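PDB 1H12: endo-1,4-beta-xylanase, which hydrolyses the beta-1,4-linked backbone of xylan as a cold-adapted family 8 glycoside hydrolase, and may also cleave beta-1,4-glucosidic linkages in cellulose-like glucans. Local coordinates for residues Asn98-Arg101 / Phe102-Ala105; Lys108-Asp111 / Asn112-Asp115; Leu176-Ile179 / Lys180-Met184; Ala207-Asp210 / Tyr211-Asn214. One frame throughout, in Å; residues are numbered along the deposited sequence.

Contact 1 of 4, residues Asn98-Arg101 / Phe102-Ala105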
# COMPACT_ATOMS: atom_id res chain seq x y z
N ASN A 98 9.82 -16.89 2.49
CA ASN A 98 9.39 -17.54 1.28
C ASN A 98 8.99 -16.56 0.20
O ASN A 98 9.25 -16.75 -0.99
CB ASN A 98 8.28 -18.57 1.55
CG ASN A 98 8.74 -19.78 2.35
OD1 ASN A 98 9.94 -20.08 2.41
ND2 ASN A 98 7.77 -20.46 2.95
N LEU A 99 8.29 -15.48 0.62
CA LEU A 99 7.92 -14.43 -0.32
C LEU A 99 9.14 -13.65 -0.79
O LEU A 99 9.25 -13.32 -1.98
CB LEU A 99 6.92 -13.45 0.34
CG LEU A 99 5.52 -14.01 0.61
CD1 LEU A 99 4.73 -12.95 1.35
CD2 LEU A 99 4.80 -14.43 -0.66
N TRP A 100 10.05 -13.30 0.11
CA TRP A 100 11.22 -12.51 -0.28
C TRP A 100 12.14 -13.33 -1.21
O TRP A 100 12.67 -12.81 -2.19
CB TRP A 100 11.97 -11.98 0.95
CG TRP A 100 13.18 -11.20 0.64
CD1 TRP A 100 14.41 -11.41 1.14
CD2 TRP A 100 13.33 -10.12 -0.31
NE1 TRP A 100 15.32 -10.55 0.58
CE2 TRP A 100 14.67 -9.75 -0.31
CE3 TRP A 100 12.46 -9.40 -1.17
CZ2 TRP A 100 15.17 -8.78 -1.19
CZ3 TRP A 100 12.95 -8.44 -2.00
CH2 TRP A 100 14.30 -8.13 -2.03
N ARG A 101 12.26 -14.64 -0.93
CA ARG A 101 13.07 -15.46 -1.79
C ARG A 101 12.57 -15.42 -3.22
O ARG A 101 13.34 -15.36 -4.19
CB ARG A 101 13.08 -16.91 -1.27
CG ARG A 101 14.20 -17.77 -1.85
CD ARG A 101 14.11 -19.26 -1.47
NE ARG A 101 13.99 -19.39 -0.02
CZ ARG A 101 12.88 -19.66 0.65
NH1 ARG A 101 11.80 -20.14 0.06
NH2 ARG A 101 12.86 -19.49 1.98
N PHE A 102 11.24 -15.48 -3.37
CA PHE A 102 10.62 -15.41 -4.70
C PHE A 102 10.90 -14.09 -5.37
O PHE A 102 11.24 -14.01 -6.56
CB PHE A 102 9.12 -15.61 -4.55
CG PHE A 102 8.37 -15.64 -5.87
CD1 PHE A 102 7.99 -14.46 -6.52
CD2 PHE A 102 8.06 -16.85 -6.46
CE1 PHE A 102 7.35 -14.51 -7.72
CE2 PHE A 102 7.40 -16.87 -7.68
CZ PHE A 102 7.06 -15.71 -8.30
N ALA A 103 10.73 -13.01 -4.64
CA ALA A 103 10.90 -11.67 -5.21
C ALA A 103 12.34 -11.50 -5.71
O ALA A 103 12.56 -11.05 -6.85
CB ALA A 103 10.57 -10.60 -4.18
N LYS A 104 13.30 -11.82 -4.86
CA LYS A 104 14.67 -11.60 -5.20
C LYS A 104 15.12 -12.46 -6.38
O LYS A 104 15.91 -12.03 -7.21
CB LYS A 104 15.54 -11.76 -3.93
CG LYS A 104 16.93 -11.34 -4.01
CD LYS A 104 17.61 -11.44 -2.56
CE LYS A 104 19.02 -11.01 -2.66
NZ LYS A 104 19.62 -11.24 -1.38
N ALA A 105 14.60 -13.68 -6.46
CA ALA A 105 14.99 -14.60 -7.52
C ALA A 105 14.29 -14.29 -8.84
O ALA A 105 14.92 -14.40 -9.89
CB ALA A 105 14.66 -16.03 -7.14

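Contact 2 of 4, residues Lys108-Asp111 / Asn112-Asp115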
# COMPACT_ATOMS: atom_id res chain seq x y z
N LYS A 108 13.12 -9.57 -9.43
CA LYS A 108 14.20 -8.61 -9.64
C LYS A 108 14.73 -8.69 -11.06
O LYS A 108 15.15 -9.77 -11.51
CB LYS A 108 15.33 -8.90 -8.67
CG LYS A 108 16.42 -7.88 -8.72
CD LYS A 108 17.65 -8.30 -7.88
CE LYS A 108 18.85 -7.47 -8.22
NZ LYS A 108 20.05 -7.95 -7.51
N ASN A 109 14.83 -7.57 -11.74
CA ASN A 109 15.55 -7.50 -13.02
C ASN A 109 17.04 -7.46 -12.72
O ASN A 109 17.51 -6.79 -11.79
CB ASN A 109 15.17 -6.24 -13.78
CG ASN A 109 13.75 -6.20 -14.26
OD1 ASN A 109 13.05 -5.12 -14.10
ND2 ASN A 109 13.28 -7.22 -14.88
N PRO A 110 17.85 -8.16 -13.53
CA PRO A 110 19.27 -8.21 -13.26
C PRO A 110 19.95 -6.87 -13.20
O PRO A 110 19.58 -5.93 -13.92
CB PRO A 110 19.84 -9.05 -14.42
CG PRO A 110 18.78 -9.27 -15.29
CD PRO A 110 17.47 -8.96 -14.66
N ASP A 111 20.99 -6.77 -12.38
CA ASP A 111 21.73 -5.53 -12.25
C ASP A 111 22.48 -5.13 -13.50
O ASP A 111 22.86 -3.96 -13.64
CB ASP A 111 22.69 -5.65 -11.06
CG ASP A 111 21.93 -5.77 -9.74
OD1 ASP A 111 20.96 -5.04 -9.50
OD2 ASP A 111 22.22 -6.64 -8.92
N ASN A 112 22.67 -6.08 -14.39
CA ASN A 112 23.35 -5.85 -15.66
C ASN A 112 22.34 -5.90 -16.85
O ASN A 112 22.72 -6.10 -17.98
CB ASN A 112 24.57 -6.77 -15.85
CG ASN A 112 24.19 -8.17 -15.97
OD1 ASN A 112 23.03 -8.57 -15.69
ND2 ASN A 112 25.13 -9.01 -16.49
N HIS A 113 21.04 -5.67 -16.58
CA HIS A 113 20.09 -5.57 -17.67
C HIS A 113 20.60 -4.57 -18.67
O HIS A 113 21.11 -3.53 -18.31
CB HIS A 113 18.74 -5.12 -17.10
CG HIS A 113 17.61 -5.25 -18.06
ND1 HIS A 113 16.58 -6.17 -17.97
CD2 HIS A 113 17.37 -4.49 -19.13
CE1 HIS A 113 15.76 -5.96 -18.99
NE2 HIS A 113 16.25 -4.96 -19.71
N PRO A 114 20.39 -4.82 -19.96
CA PRO A 114 20.86 -3.85 -20.95
C PRO A 114 20.24 -2.47 -20.86
O PRO A 114 20.87 -1.47 -21.27
CB PRO A 114 20.51 -4.50 -22.32
CG PRO A 114 19.72 -5.62 -21.99
CD PRO A 114 19.85 -6.02 -20.55
N ASP A 115 19.03 -2.37 -20.29
CA ASP A 115 18.38 -1.07 -20.06
C ASP A 115 18.72 -0.61 -18.63
O ASP A 115 18.24 -1.22 -17.66
CB ASP A 115 16.91 -1.22 -20.25
CG ASP A 115 16.13 0.04 -20.10
OD1 ASP A 115 16.71 1.06 -19.57
OD2 ASP A 115 14.93 0.03 -20.48

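Contact 3 of 4, residues Leu176-Ile179 / Lys180-Met184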
# COMPACT_ATOMS: atom_id res chain seq x y z
N LEU A 176 16.64 0.50 -1.07
CA LEU A 176 16.58 1.97 -0.95
C LEU A 176 17.44 2.64 -2.02
O LEU A 176 17.04 3.65 -2.60
CB LEU A 176 17.01 2.41 0.44
CG LEU A 176 16.08 2.06 1.57
CD1 LEU A 176 16.69 2.59 2.89
CD2 LEU A 176 14.70 2.68 1.39
N ASN A 177 18.63 2.08 -2.24
CA ASN A 177 19.48 2.70 -3.29
C ASN A 177 18.86 2.57 -4.66
O ASN A 177 18.93 3.50 -5.46
CB ASN A 177 20.85 2.02 -3.25
CG ASN A 177 21.69 2.48 -2.07
OD1 ASN A 177 21.38 3.42 -1.41
ND2 ASN A 177 22.72 1.71 -1.78
N THR A 178 18.21 1.42 -4.93
CA THR A 178 17.47 1.27 -6.17
C THR A 178 16.36 2.30 -6.30
O THR A 178 16.16 2.89 -7.36
CB THR A 178 16.96 -0.16 -6.29
OG1 THR A 178 18.10 -1.01 -6.47
CG2 THR A 178 15.98 -0.33 -7.44
N ILE A 179 15.60 2.51 -5.23
CA ILE A 179 14.54 3.52 -5.28
C ILE A 179 15.14 4.88 -5.62
O ILE A 179 14.65 5.59 -6.51
CB ILE A 179 13.75 3.54 -3.97
CG1 ILE A 179 13.00 2.23 -3.75
CG2 ILE A 179 12.77 4.71 -4.00
CD1 ILE A 179 12.49 2.04 -2.32
N LYS A 180 16.17 5.28 -4.88
CA LYS A 180 16.79 6.55 -5.11
C LYS A 180 17.34 6.71 -6.52
O LYS A 180 17.16 7.77 -7.14
CB LYS A 180 17.90 6.74 -4.06
CG LYS A 180 18.66 8.04 -4.19
CD LYS A 180 19.62 8.19 -2.97
CE LYS A 180 20.38 9.43 -2.96
NZ LYS A 180 21.32 9.13 -1.76
N ASN A 181 18.01 5.69 -7.02
CA ASN A 181 18.70 5.80 -8.29
C ASN A 181 17.85 5.55 -9.51
O ASN A 181 18.22 6.01 -10.60
CB ASN A 181 19.86 4.81 -8.31
CG ASN A 181 20.94 5.15 -7.37
OD1 ASN A 181 21.16 6.27 -7.04
ND2 ASN A 181 21.69 4.09 -6.95
N LYS A 182 16.77 4.80 -9.37
CA LYS A 182 15.96 4.40 -10.49
C LYS A 182 14.52 4.88 -10.45
O LYS A 182 13.87 4.92 -11.51
CB LYS A 182 15.92 2.85 -10.59
CG LYS A 182 17.28 2.18 -10.64
CD LYS A 182 18.15 2.50 -11.84
CE LYS A 182 19.46 1.77 -11.80
NZ LYS A 182 20.32 2.14 -12.95
N LEU A 183 13.99 5.17 -9.27
CA LEU A 183 12.54 5.33 -9.09
C LEU A 183 12.13 6.67 -8.52
O LEU A 183 11.00 6.81 -8.09
CB LEU A 183 11.94 4.19 -8.26
CG LEU A 183 12.31 2.75 -8.72
CD1 LEU A 183 11.70 1.76 -7.79
CD2 LEU A 183 11.85 2.53 -10.14
N MET A 184 13.02 7.66 -8.55
CA MET A 184 12.78 8.98 -8.01
C MET A 184 13.03 10.05 -9.07
O MET A 184 13.93 9.94 -9.90
CB MET A 184 13.66 9.28 -6.78
CG MET A 184 13.29 8.52 -5.55
SD MET A 184 11.83 9.40 -4.82
CE MET A 184 11.49 8.43 -3.39

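Contact 4 of 4, residues Ala207-Asp210 / Tyr211-Asn214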
# COMPACT_ATOMS: atom_id res chain seq x y z
N ALA A 207 5.49 8.61 6.15
CA ALA A 207 6.09 8.03 7.33
C ALA A 207 7.10 6.98 6.97
O ALA A 207 8.07 6.77 7.73
CB ALA A 207 5.02 7.46 8.24
N PHE A 208 6.90 6.23 5.88
CA PHE A 208 7.93 5.26 5.48
C PHE A 208 9.27 5.97 5.25
O PHE A 208 10.31 5.43 5.59
CB PHE A 208 7.54 4.50 4.20
CG PHE A 208 6.53 3.40 4.36
CD1 PHE A 208 5.86 3.16 5.54
CD2 PHE A 208 6.29 2.56 3.27
CE1 PHE A 208 4.93 2.13 5.62
CE2 PHE A 208 5.36 1.57 3.35
CZ PHE A 208 4.66 1.34 4.52
N TYR A 209 9.24 7.14 4.63
CA TYR A 209 10.48 7.83 4.31
C TYR A 209 11.18 8.29 5.60
O TYR A 209 12.41 8.25 5.69
CB TYR A 209 10.24 8.99 3.37
CG TYR A 209 9.39 8.64 2.16
CD1 TYR A 209 9.65 7.56 1.35
CD2 TYR A 209 8.29 9.43 1.86
CE1 TYR A 209 8.84 7.28 0.27
CE2 TYR A 209 7.47 9.14 0.78
CZ TYR A 209 7.73 8.08 -0.01
OH TYR A 209 6.85 7.84 -1.05
N ASP A 210 10.40 8.74 6.60
CA ASP A 210 11.01 9.06 7.88
C ASP A 210 11.62 7.86 8.55
O ASP A 210 12.69 7.95 9.15
CB ASP A 210 9.92 9.65 8.80
CG ASP A 210 9.54 11.06 8.45
OD1 ASP A 210 10.49 11.89 8.40
OD2 ASP A 210 8.37 11.38 8.25
N TYR A 211 10.97 6.69 8.44
CA TYR A 211 11.54 5.44 8.95
C TYR A 211 12.83 5.09 8.17
O TYR A 211 13.84 4.72 8.79
CB TYR A 211 10.46 4.34 8.80
CG TYR A 211 10.90 2.97 9.20
CD1 TYR A 211 11.07 2.61 10.51
CD2 TYR A 211 11.13 2.00 8.24
CE1 TYR A 211 11.49 1.32 10.86
CE2 TYR A 211 11.48 0.71 8.58
CZ TYR A 211 11.72 0.38 9.88
OH TYR A 211 12.17 -0.90 10.16
N PHE A 212 12.82 5.23 6.86
CA PHE A 212 14.02 4.96 6.10
C PHE A 212 15.17 5.86 6.61
O PHE A 212 16.29 5.39 6.81
CB PHE A 212 13.82 5.23 4.63
CG PHE A 212 12.77 4.37 3.91
CD1 PHE A 212 12.33 3.19 4.42
CD2 PHE A 212 12.31 4.75 2.68
CE1 PHE A 212 11.42 2.41 3.74
CE2 PHE A 212 11.38 4.00 1.99
CZ PHE A 212 10.93 2.82 2.52
N ALA A 213 14.89 7.13 6.80
CA ALA A 213 15.92 8.08 7.25
C ALA A 213 16.57 7.64 8.55
O ALA A 213 17.77 7.81 8.73
CB ALA A 213 15.30 9.47 7.43
N ASN A 214 15.78 7.09 9.46
CA ASN A 214 16.28 6.65 10.75
C ASN A 214 16.97 5.29 10.72
O ASN A 214 17.48 4.84 11.74
CB ASN A 214 15.16 6.63 11.77
CG ASN A 214 14.70 8.01 12.15
OD1 ASN A 214 15.42 9.02 11.91
ND2 ASN A 214 13.53 8.08 12.74

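Contact 1 of 4, residues Asn98-Arg101 / Phe102-Ala105
Trp100 and Lys104, one turn apart on helix 93-107, form an i to i+4 contact within the (alpha/alpha)6 fold of family 8 glycoside hydrolases. Its main element is aliphatic on aromatic. Lys104 CB lies over one face of the indole, 4.2 Å from the centroid of the six-membered ring of Trp100 and 15° off the ring normal, a CH-pi contact. The extended lysine chain then runs across the indole, bringing Lys104 CD to 3.9 Å from Trp100 CZ2. Asp171 receives both polar ends, pairing with Lys104 NZ in a salt bridge and accepting a hydrogen bond from Trp100 NE1, which helps to fix the rotation of the ring. A further apolar contact joins Trp100 CE3 to Ala103 CB at 3.8 Å.

Backbone bonds tie the turns together. Lys104 N donates to Trp100 O at 2.9 Å, whereas the bond from Phe102 N to Asn98 O is weak at 3.4 Å.

The polar flank belongs to Arg101 and Asn98. A bend at chi3 (-53°) turns the guanidinium back along the helix, where NE forms a salt bridge with Glu165 and NH1 donates to Lys60 O. Arg101 NH1 and NH2 also converge end-on on Asn98 OD1, each hydrogen-bonded at 3.0 Å in the guanidinium plane, with NH2 in the carbonyl plane of the asparagine and NH1 36° above it.

Contact 2 of 4, residues Lys108-Asp111 / Asn112-Asp115
Pro110 and His113 close a type I beta turn at the protein surface, in the loop that leads from helix 93-107 to strand 123-128. The turn is pinned by a single cross-turn bond: His113 N donates to Pro110 O at 3.0 Å with an N-H...O angle of 157°. The donor stands well above the carbonyl plane of Pro110, 64° out of it, as the tight reversal through Asp111 and Asn112 brings the amide over the C=O group.

Side chains add further contacts around the turn. Asn112 takes the rarer chi1 of 67°, with CG lodged between its own backbone N and carbonyl carbon; this swings OD1 back to 3.5 Å from Pro110 CB. His113 CB rests 3.4 Å from Pro110 O, and the imidazole beyond it presents an edge to Pro110, with ND1 4.4 Å from Pro110 CD. On the incoming limb, Lys108 reaches along the chain fully extended and forms a salt bridge, NZ to Asp111 OD2 at 2.9 Å, on the syn side but tilted out of the carboxylate plane.

The stretch around the turn is tied to neighbouring loop residues. Asn109 shares backbone hydrogen bonds with Val121, His113 O accepts from Gln119 NE2, and Asp115 OD2 bonds to Tyr194 OH. The side chains of Asn109 and His113 also rest on Glu139, placing the turn beside strand 138-139 in the loop that follows helix 93-107.

Contact 3 of 4, residues Leu176-Ile179 / Lys180-Met184
Met184 folds back on Ile179 where helix 168-182 gives way to strand 184-185. From the backbone, Met184 CB stands 3.8 Å from Ile179 O, and CG comes closer, 3.4 Å from the same oxygen. A bend at chi2 (-79°) then turns the thioether back so that its terminal CE reaches Ile179 CG2 at 4.0 Å, the two side chains lying at a slant to each other. The other branch of the isoleucine faces Leu183: Ile179 CG1 lies 4.3 Å from Leu183 CD1, so the two branches meet successive residues of the helix exit.

Backbone bonds close the last turn. Leu183 N donates to Ile179 O at 2.9 Å, with the nitrogen 35° above the carbonyl plane, while Leu183 itself has already left helical geometry. One step earlier, Lys182 N binds Thr178 O at 2.8 Å.

This helix end is wedged among several elements. Met184 packs on Tyr224 and Val228 and Ile179 on Trp225, all of helix 219-243, where Asp221 also takes the ammonium of Lys180 in a salt bridge. Ile179 and Leu183 rest on Glu146 of helix 143-160, and Ile189 of strand 188-189 meets both Ile179 and Met184.

Contact 4 of 4, residues Ala207-Asp210 / Tyr211-Asn214
One face of the Phe212 ring is met by the carbonyl oxygen of Phe208, a turn back on helix 206-215. Phe208 O sits 3.1 Å above the ring plane, displaced toward the rim, and lies 3.2 Å from Phe212 CG. The same oxygen accepts the backbone bond from Phe212 N at 2.8 Å, so Phe212 approaches it with both its amide and its ring. A chi1 of -62° sends Phe212 CG back along the helix and accounts for this overlap. At the far end of the ring, Phe212 CZ touches Phe208 CB at 4.1 Å. Tyr209 runs alongside, pointing the same way, and its CD1 is 4.0 Å from Phe212 CE2. Trp225 meets Phe212 edge-to-face.

Tyr211 departs in a different direction, with CG anti to the backbone N (chi1 176°). Its CB lies 3.4 Å from Phe208 O, and its hydroxyl bonds to Tyr400 O. The Phe208 ring stacks on Phe151.

Polar tips are paired with neighbouring helices: Tyr209 OH with Glu147, and Asp210 OD2 with Arg233 in a salt bridge. Backbone i to i+4 bonds such as Ala213 N to Tyr209 O, 2.9 Å, run through the segment. A short, aromatic-rich helix buried against helices 143-160, 219-243 and 283-296 fits the close helix-on-helix packing of the (alpha/alpha)6 barrel adopted by family 8 enzymes.

The four contacts follow one another along the chain within a single family 8 domain. Contact 1, on helix 93-107, leads directly into the turn of contact 2: their centres are about 17 Å apart, and Ala103 O lies 3.0 Å from Lys108 N, probably hydrogen-bonded. Contacts 3 and 4, with centres about 14 Å apart, touch where Leu176 CD2 meets Phe212 CD2 at 3.4 Å. Contact 2 approaches contact 3 to about 6 Å between nearest atoms but is remote from contact 4, about 27 Å between centres. Helix 143-160 packs against contacts 1, 3 and 4, connecting them through a shared helical core; none contributes residues to the observed xylose pocket.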